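Local structure of ornithine aminotransferase (Plasmodium falciparum, 3LG0) at residues 334-340 / 407-411; 361-365 / 377-383; 367-373 / 402-406. The protein catalyses the pyridoxal phosphate-dependent transfer of the delta-amino group of ornithine to 2-oxoglutarate, yielding glutamate semialdehyde and glutamate. One frame throughout, in Å; residues are numbered along the deposited sequence.

Interaction 1 of 3, residues 334-340 / 407-411; sequences LKDSKVV and VKFFD
Asp411, near the end of helix 393-412, holds Ser337, Lys338 and Val339 through its carboxylate, a clear case of one acidic side chain fastening a loop to a helix. The loop joins helix 315-333 to edge strand 340-346, and an ST motif shapes it: Ser337 OG accepts a hydrogen bond from the backbone N of Val340, three residues on, at 3.1 Å.

The polar contacts divide between the two carboxylate oxygens. Ser337 OG gives its proton to the syn lone pair of Asp411 OD2 over 2.9 Å. Because OG lies anti to the backbone N of its own residue (chi1 160°), the same hydroxyl can meet the carboxylate and still take the Val340 amide. Asp411 OD1 is approached nearly along its C-O axis by Val339 N, 3.0 Å away with an N-H...O angle of 156°, and receives a weaker, more bent bond from Lys338 N. Both oxygens are thus engaged, which should limit rotation of the carboxylate.

The apolar contacts gather about Val407, one helical turn earlier. Its CG1 meets the CG2 methyls of Val339 and Val340, the latter side chain crossing it at about a right angle, while Val339 runs past it in the opposite direction. Phe354 of strand 349-354 touches both loop valines, so the patch runs on into the sheet. Val407 also meets Leu334, whose CD2 comes within 4.0 Å of Val407 CB. The hydroxyl at the heart of the ST motif borders this patch too, with Ser337 OG lying 3.5 Å from Val407 CG1.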
# COMPACT_ATOMS: atom_id res chain seq x y z
N LEU A 334 -33.56 22.21 1.77
CA LEU A 334 -32.48 23.17 1.94
C LEU A 334 -32.56 24.28 0.91
O LEU A 334 -31.66 25.10 0.81
CB LEU A 334 -31.11 22.48 1.83
CG LEU A 334 -30.75 21.41 2.87
CD1 LEU A 334 -29.44 20.74 2.50
CD2 LEU A 334 -30.68 21.99 4.29
N LYS A 335 -33.65 24.30 0.15
CA LYS A 335 -33.79 25.25 -0.95
C LYS A 335 -33.72 26.72 -0.51
O LYS A 335 -33.29 27.57 -1.29
CB LYS A 335 -35.08 24.98 -1.74
CG LYS A 335 -36.36 25.28 -0.97
CD LYS A 335 -37.60 24.90 -1.77
CE LYS A 335 -38.87 25.16 -0.98
NZ LYS A 335 -40.08 24.90 -1.80
N ASP A 336 -34.15 27.01 0.72
CA ASP A 336 -34.17 28.39 1.22
C ASP A 336 -32.94 28.77 2.06
O ASP A 336 -32.82 29.91 2.51
CB ASP A 336 -35.45 28.62 2.03
CG ASP A 336 -36.71 28.45 1.20
OD1 ASP A 336 -36.76 28.99 0.07
OD2 ASP A 336 -37.65 27.78 1.68
N SER A 337 -32.03 27.83 2.26
CA SER A 337 -30.83 28.07 3.06
C SER A 337 -29.91 29.09 2.40
O SER A 337 -29.64 29.02 1.20
CB SER A 337 -30.07 26.76 3.27
OG SER A 337 -28.71 27.00 3.61
N LYS A 338 -29.40 30.02 3.19
CA LYS A 338 -28.49 31.03 2.68
C LYS A 338 -27.06 30.48 2.51
O LYS A 338 -26.35 30.85 1.57
CB LYS A 338 -28.49 32.25 3.60
CG LYS A 338 -28.28 33.57 2.88
CD LYS A 338 -28.60 34.76 3.78
CE LYS A 338 -29.91 34.55 4.53
NZ LYS A 338 -31.07 34.40 3.62
N VAL A 339 -26.64 29.60 3.42
CA VAL A 339 -25.26 29.10 3.41
C VAL A 339 -25.01 27.99 2.39
O VAL A 339 -23.89 27.82 1.92
CB VAL A 339 -24.79 28.61 4.81
CG1 VAL A 339 -24.85 29.74 5.82
CG2 VAL A 339 -25.63 27.43 5.28
N VAL A 340 -26.05 27.22 2.06
CA VAL A 340 -25.96 26.18 1.04
C VAL A 340 -25.87 26.76 -0.38
O VAL A 340 -26.70 27.58 -0.78
CB VAL A 340 -27.16 25.23 1.09
CG1 VAL A 340 -27.09 24.24 -0.06
CG2 VAL A 340 -27.23 24.51 2.44
N VAL A 407 -27.48 22.60 9.21
CA VAL A 407 -27.47 23.75 8.31
C VAL A 407 -28.30 24.89 8.90
O VAL A 407 -27.88 26.04 8.87
CB VAL A 407 -28.03 23.39 6.92
CG1 VAL A 407 -28.07 24.63 6.04
CG2 VAL A 407 -27.18 22.30 6.27
N LYS A 408 -29.46 24.55 9.45
CA LYS A 408 -30.35 25.52 10.07
C LYS A 408 -29.59 26.41 11.05
O LYS A 408 -29.71 27.63 11.02
CB LYS A 408 -31.50 24.81 10.78
CG LYS A 408 -32.70 25.68 11.10
CD LYS A 408 -33.64 24.96 12.05
CE LYS A 408 -34.89 25.79 12.36
NZ LYS A 408 -34.61 27.10 13.03
N PHE A 409 -28.80 25.77 11.90
CA PHE A 409 -27.97 26.47 12.88
C PHE A 409 -27.10 27.57 12.27
O PHE A 409 -27.09 28.70 12.76
CB PHE A 409 -27.09 25.47 13.66
CG PHE A 409 -26.11 26.11 14.60
CD1 PHE A 409 -26.52 26.59 15.83
CD2 PHE A 409 -24.78 26.23 14.25
CE1 PHE A 409 -25.62 27.18 16.70
CE2 PHE A 409 -23.86 26.83 15.10
CZ PHE A 409 -24.29 27.30 16.34
N PHE A 410 -26.38 27.26 11.20
CA PHE A 410 -25.57 28.28 10.54
C PHE A 410 -26.39 29.35 9.81
O PHE A 410 -25.94 30.49 9.68
CB PHE A 410 -24.52 27.66 9.61
CG PHE A 410 -23.43 26.97 10.36
CD1 PHE A 410 -22.33 27.68 10.81
CD2 PHE A 410 -23.53 25.62 10.67
CE1 PHE A 410 -21.35 27.05 11.53
CE2 PHE A 410 -22.56 25.00 11.39
CZ PHE A 410 -21.46 25.71 11.82
N ASP A 411 -27.58 28.99 9.34
CA ASP A 411 -28.46 29.96 8.71
C ASP A 411 -28.99 30.92 9.77
O ASP A 411 -28.97 32.13 9.58
CB ASP A 411 -29.62 29.28 7.98
CG ASP A 411 -29.21 28.72 6.61
OD1 ASP A 411 -28.31 29.29 5.95
OD2 ASP A 411 -29.81 27.70 6.20

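Interaction 2 of 3, residues 361-365 / 377-383; sequences VWDIC and SVHDKTV
Val361, in the first turn of helix 361-370, pushes its forked side chain against Ser377, Asp380 and Val383, and its three carbons show how a small beta-branched residue can join a helix to a hairpin. CB has Asp380 O as its nearest neighbour across the contact, at 3.8 Å, with Ser377 CB slightly farther off. Beyond it the two methyls part company. CG1, anti to the backbone N (chi1 -179°), touches two residues at once, Ser377 CB at 3.2 Å and Val383 CG2 at 3.4 Å, roughly at a right angle to each other and both tighter than ordinary carbon contacts. CG2 turns to the other side and faces backbone oxygens, Asp380 O at 3.0 Å and, less closely, Lys381 O.

The hairpin that receives this side chain joins strands 373-378 and 382-385, neighbours in the antiparallel part of the C-terminal domain's sheet in this class-III aminotransferase, and helix 361-370 packs on one face of that sheet. Within the hairpin Val378 N bonds to Thr382 O. The turn also reaches the dimer interface, where His379 N is hydrogen-bonded to Glu288 of the second subunit.

No direct hydrogen bond crosses between helix and hairpin here. A water takes that role: it accepts from Val361 N, an amide of the first helical turn, at 2.9 Å and donates to Asp380 O at 2.6 Å, so the carbonyl that borders the Val361 methyl is also tied through solvent to the start of the helix. One turn further on, Cys365 packs next to Val361's contacts. Its thiol sulfur SG approaches Ser377 N at 3.7 Å and lies 4.0 Å from Val383 CG2, the same methyl that Val361 CG1 presses on.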
# COMPACT_ATOMS: atom_id res chain seq x y z
N VAL A 361 -16.47 25.65 6.92
CA VAL A 361 -16.96 24.29 6.67
C VAL A 361 -16.45 23.29 7.72
O VAL A 361 -17.13 22.31 8.03
CB VAL A 361 -16.65 23.83 5.23
CG1 VAL A 361 -17.18 22.46 4.99
CG2 VAL A 361 -17.29 24.77 4.23
N TRP A 362 -15.26 23.55 8.25
CA TRP A 362 -14.77 22.79 9.39
C TRP A 362 -15.80 22.85 10.52
O TRP A 362 -16.17 21.81 11.08
CB TRP A 362 -13.42 23.36 9.85
CG TRP A 362 -12.83 22.68 11.07
CD1 TRP A 362 -12.87 23.13 12.36
CD2 TRP A 362 -12.08 21.46 11.10
NE1 TRP A 362 -12.21 22.26 13.19
CE2 TRP A 362 -11.71 21.23 12.44
CE3 TRP A 362 -11.69 20.54 10.12
CZ2 TRP A 362 -10.97 20.11 12.83
CZ3 TRP A 362 -10.96 19.41 10.52
CH2 TRP A 362 -10.60 19.22 11.86
N ASP A 363 -16.28 24.06 10.84
CA ASP A 363 -17.28 24.22 11.90
C ASP A 363 -18.56 23.45 11.61
O ASP A 363 -19.18 22.87 12.50
CB ASP A 363 -17.58 25.70 12.18
CG ASP A 363 -16.38 26.44 12.75
OD1 ASP A 363 -15.51 25.80 13.37
OD2 ASP A 363 -16.29 27.68 12.57
N ILE A 364 -18.96 23.44 10.34
CA ILE A 364 -20.13 22.65 9.93
C ILE A 364 -19.93 21.17 10.26
O ILE A 364 -20.82 20.53 10.82
CB ILE A 364 -20.46 22.87 8.43
CG1 ILE A 364 -20.85 24.33 8.18
CG2 ILE A 364 -21.57 21.92 7.99
CD1 ILE A 364 -21.05 24.67 6.72
N CYS A 365 -18.75 20.64 9.93
CA CYS A 365 -18.43 19.25 10.23
C CYS A 365 -18.42 18.98 11.73
O CYS A 365 -18.94 17.96 12.20
CB CYS A 365 -17.08 18.85 9.62
SG CYS A 365 -17.09 18.86 7.82
N SER A 377 -14.76 17.77 5.22
CA SER A 377 -14.85 18.66 4.08
C SER A 377 -13.64 18.52 3.16
O SER A 377 -12.50 18.41 3.61
CB SER A 377 -14.99 20.12 4.53
OG SER A 377 -14.04 20.45 5.52
N VAL A 378 -13.92 18.52 1.86
CA VAL A 378 -12.87 18.66 0.86
C VAL A 378 -12.73 20.13 0.47
O VAL A 378 -13.72 20.85 0.31
CB VAL A 378 -13.15 17.79 -0.38
CG1 VAL A 378 -14.29 18.38 -1.20
CG2 VAL A 378 -11.89 17.68 -1.22
N HIS A 379 -11.49 20.58 0.31
CA HIS A 379 -11.25 21.98 0.02
C HIS A 379 -12.00 22.83 1.04
O HIS A 379 -12.27 22.39 2.16
CB HIS A 379 -11.69 22.31 -1.40
CG HIS A 379 -11.04 21.45 -2.44
ND1 HIS A 379 -9.68 21.22 -2.47
CD2 HIS A 379 -11.56 20.77 -3.49
CE1 HIS A 379 -9.39 20.43 -3.49
NE2 HIS A 379 -10.51 20.15 -4.13
N ASP A 380 -12.35 24.04 0.65
CA ASP A 380 -12.91 24.98 1.60
C ASP A 380 -14.44 25.01 1.60
O ASP A 380 -15.06 25.72 2.38
CB ASP A 380 -12.38 26.38 1.29
CG ASP A 380 -10.96 26.36 0.74
OD1 ASP A 380 -10.15 25.54 1.23
OD2 ASP A 380 -10.65 27.17 -0.16
N LYS A 381 -15.06 24.22 0.72
CA LYS A 381 -16.45 24.47 0.37
C LYS A 381 -17.39 23.29 0.55
O LYS A 381 -18.55 23.48 0.91
CB LYS A 381 -16.54 24.93 -1.09
CG LYS A 381 -15.47 25.90 -1.53
CD LYS A 381 -15.47 26.06 -3.04
CE LYS A 381 -14.20 26.75 -3.52
NZ LYS A 381 -13.97 26.52 -4.98
N THR A 382 -16.91 22.08 0.29
CA THR A 382 -17.79 20.93 0.12
C THR A 382 -17.70 19.90 1.25
O THR A 382 -16.61 19.59 1.72
CB THR A 382 -17.57 20.24 -1.26
OG1 THR A 382 -17.84 21.18 -2.31
CG2 THR A 382 -18.52 19.08 -1.43
N VAL A 383 -18.85 19.41 1.69
CA VAL A 383 -18.93 18.37 2.71
C VAL A 383 -19.39 17.09 2.03
O VAL A 383 -20.34 17.08 1.25
CB VAL A 383 -19.90 18.76 3.84
CG1 VAL A 383 -20.20 17.58 4.74
CG2 VAL A 383 -19.34 19.92 4.66
O HOH W 1 -14.91 26.65 4.75

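Interaction 3 of 3, residues 367-373 / 402-406; sequences KFKENGL and IIVKT
Thr406, Asn371 and Ile402 bury the most surface where the end of helix 361-370 lies against helix 393-412. The first helix finishes in a Schellman motif: Gly372, at positive phi, follows the last turn, and Leu373 N reaches back to Phe368 O as the chain enters strand 373-378. This helix-to-strand corner of the C-terminal domain packs on the long final helix.

Thr406 uses both branches of its side chain. Its methyl CG2, placed anti to the backbone N (chi1 -58° for OG1), lies over one face of the Phe368 ring as a CH-pi contact, 4.1 Å from the ring centroid and 27° off its normal. The same methyl touches Lys367 CB at 3.5 Å. The other branch, OG1, stands 3.0 Å from Asn371 OD1 and 2.9 Å from Ile402 O in its own helix; a single hydroxyl proton has these two acceptors to choose from.

Asn371 lies alongside Thr406 but runs in the opposite direction. While its OD1 faces the hydroxyl, ND2 turns to the end of the extended Lys405 chain, and its CB rests against Ile402.

Ile402 meets the corner with its branches spread. CG2 touches Leu373 CB at 4.0 Å and also lies near Asn371 CB, whereas CD1 reaches Asn371 O at 3.6 Å. Beside it Ile403, which also packs on Phe326 and Leu330 of helix 315-333, meets the aromatic ring at its edge, its CA lying near the ring plane 3.8 Å from Phe368 CE1.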
# COMPACT_ATOMS: atom_id res chain seq x y z
N LYS A 367 -20.17 20.56 13.84
CA LYS A 367 -21.57 20.59 14.25
C LYS A 367 -22.31 19.30 13.87
O LYS A 367 -23.14 18.81 14.64
CB LYS A 367 -22.29 21.81 13.65
CG LYS A 367 -23.57 22.21 14.38
CD LYS A 367 -23.25 22.70 15.80
CE LYS A 367 -24.50 23.12 16.55
NZ LYS A 367 -24.19 23.59 17.93
N PHE A 368 -22.01 18.76 12.69
CA PHE A 368 -22.57 17.47 12.31
C PHE A 368 -22.22 16.46 13.38
O PHE A 368 -23.08 15.68 13.82
CB PHE A 368 -21.99 16.97 10.97
CG PHE A 368 -22.64 17.55 9.76
CD1 PHE A 368 -24.01 17.65 9.68
CD2 PHE A 368 -21.88 17.99 8.69
CE1 PHE A 368 -24.62 18.18 8.56
CE2 PHE A 368 -22.47 18.53 7.58
CZ PHE A 368 -23.85 18.63 7.51
N LYS A 369 -20.95 16.45 13.76
CA LYS A 369 -20.45 15.50 14.72
C LYS A 369 -21.25 15.62 16.02
O LYS A 369 -21.76 14.62 16.53
CB LYS A 369 -18.95 15.72 14.96
CG LYS A 369 -18.30 14.74 15.92
CD LYS A 369 -18.13 15.36 17.29
CE LYS A 369 -17.49 14.38 18.26
NZ LYS A 369 -17.34 14.98 19.61
N GLU A 370 -21.36 16.85 16.51
CA GLU A 370 -22.13 17.15 17.72
C GLU A 370 -23.55 16.60 17.57
O GLU A 370 -24.15 16.14 18.55
CB GLU A 370 -22.14 18.66 17.94
CG GLU A 370 -22.50 19.12 19.34
CD GLU A 370 -22.55 20.65 19.45
OE1 GLU A 370 -21.61 21.33 18.97
OE2 GLU A 370 -23.54 21.16 20.02
N ASN A 371 -24.07 16.65 16.35
CA ASN A 371 -25.42 16.20 16.06
C ASN A 371 -25.60 14.72 15.73
O ASN A 371 -26.70 14.27 15.44
CB ASN A 371 -26.04 17.08 14.97
CG ASN A 371 -26.51 18.42 15.52
OD1 ASN A 371 -26.61 19.42 14.80
ND2 ASN A 371 -26.80 18.45 16.82
N GLY A 372 -24.51 13.95 15.80
CA GLY A 372 -24.60 12.51 15.61
C GLY A 372 -24.24 11.98 14.23
O GLY A 372 -24.55 10.85 13.89
N LEU A 373 -23.57 12.79 13.42
CA LEU A 373 -23.17 12.36 12.07
C LEU A 373 -21.77 12.87 11.78
O LEU A 373 -21.50 14.05 11.94
CB LEU A 373 -24.17 12.87 11.02
CG LEU A 373 -23.96 12.62 9.53
CD1 LEU A 373 -25.32 12.52 8.82
CD2 LEU A 373 -23.07 13.68 8.87
N ILE A 402 -30.88 15.43 10.64
CA ILE A 402 -29.63 15.86 11.22
C ILE A 402 -28.96 16.91 10.35
O ILE A 402 -28.56 17.95 10.84
CB ILE A 402 -28.69 14.67 11.47
CG1 ILE A 402 -29.27 13.78 12.57
CG2 ILE A 402 -27.30 15.15 11.84
CD1 ILE A 402 -28.48 12.50 12.82
N ILE A 403 -28.86 16.62 9.06
CA ILE A 403 -28.30 17.58 8.11
C ILE A 403 -29.06 18.91 8.08
O ILE A 403 -28.46 19.99 8.09
CB ILE A 403 -28.26 16.99 6.68
CG1 ILE A 403 -27.36 15.76 6.65
CG2 ILE A 403 -27.78 18.03 5.69
CD1 ILE A 403 -27.46 14.97 5.39
N VAL A 404 -30.39 18.84 8.06
CA VAL A 404 -31.22 20.04 8.03
C VAL A 404 -31.03 20.89 9.30
O VAL A 404 -30.82 22.11 9.23
CB VAL A 404 -32.71 19.68 7.85
CG1 VAL A 404 -33.58 20.91 7.99
CG2 VAL A 404 -32.92 19.02 6.51
N LYS A 405 -31.09 20.23 10.45
CA LYS A 405 -30.89 20.89 11.74
C LYS A 405 -29.53 21.58 11.84
O LYS A 405 -29.41 22.65 12.44
CB LYS A 405 -31.06 19.87 12.87
CG LYS A 405 -30.76 20.38 14.27
CD LYS A 405 -30.85 19.24 15.28
CE LYS A 405 -30.43 19.69 16.67
NZ LYS A 405 -30.27 18.52 17.57
N THR A 406 -28.50 20.96 11.25
CA THR A 406 -27.13 21.49 11.34
C THR A 406 -26.95 22.70 10.43
O THR A 406 -26.35 23.69 10.82
CB THR A 406 -26.05 20.42 10.99
OG1 THR A 406 -26.16 19.30 11.88
CG2 THR A 406 -24.62 21.00 11.12

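How the interactions relate
Two helices connect the three contacts, whose centres lie 13 to 14 Å apart: helix 361-370 serves interactions 2 and 3, helix 393-412 interactions 1 and 3. Phe410 bridges the set, its CE2 lying 3.7 Å from Ile364 CA of interaction 2 and 3.9 Å from Lys367 CB of interaction 3. Between the last two, Val383 CG1 meets Phe368 CE2 at 3.8 Å, carrying the hairpin's packing on to the helix pair. Interactions 2 and 3 also interlock along the chain, where their segments alternate. All three belong to the C-terminal domain and lie away from Lys262, the residue expected by similarity to carry the cofactor.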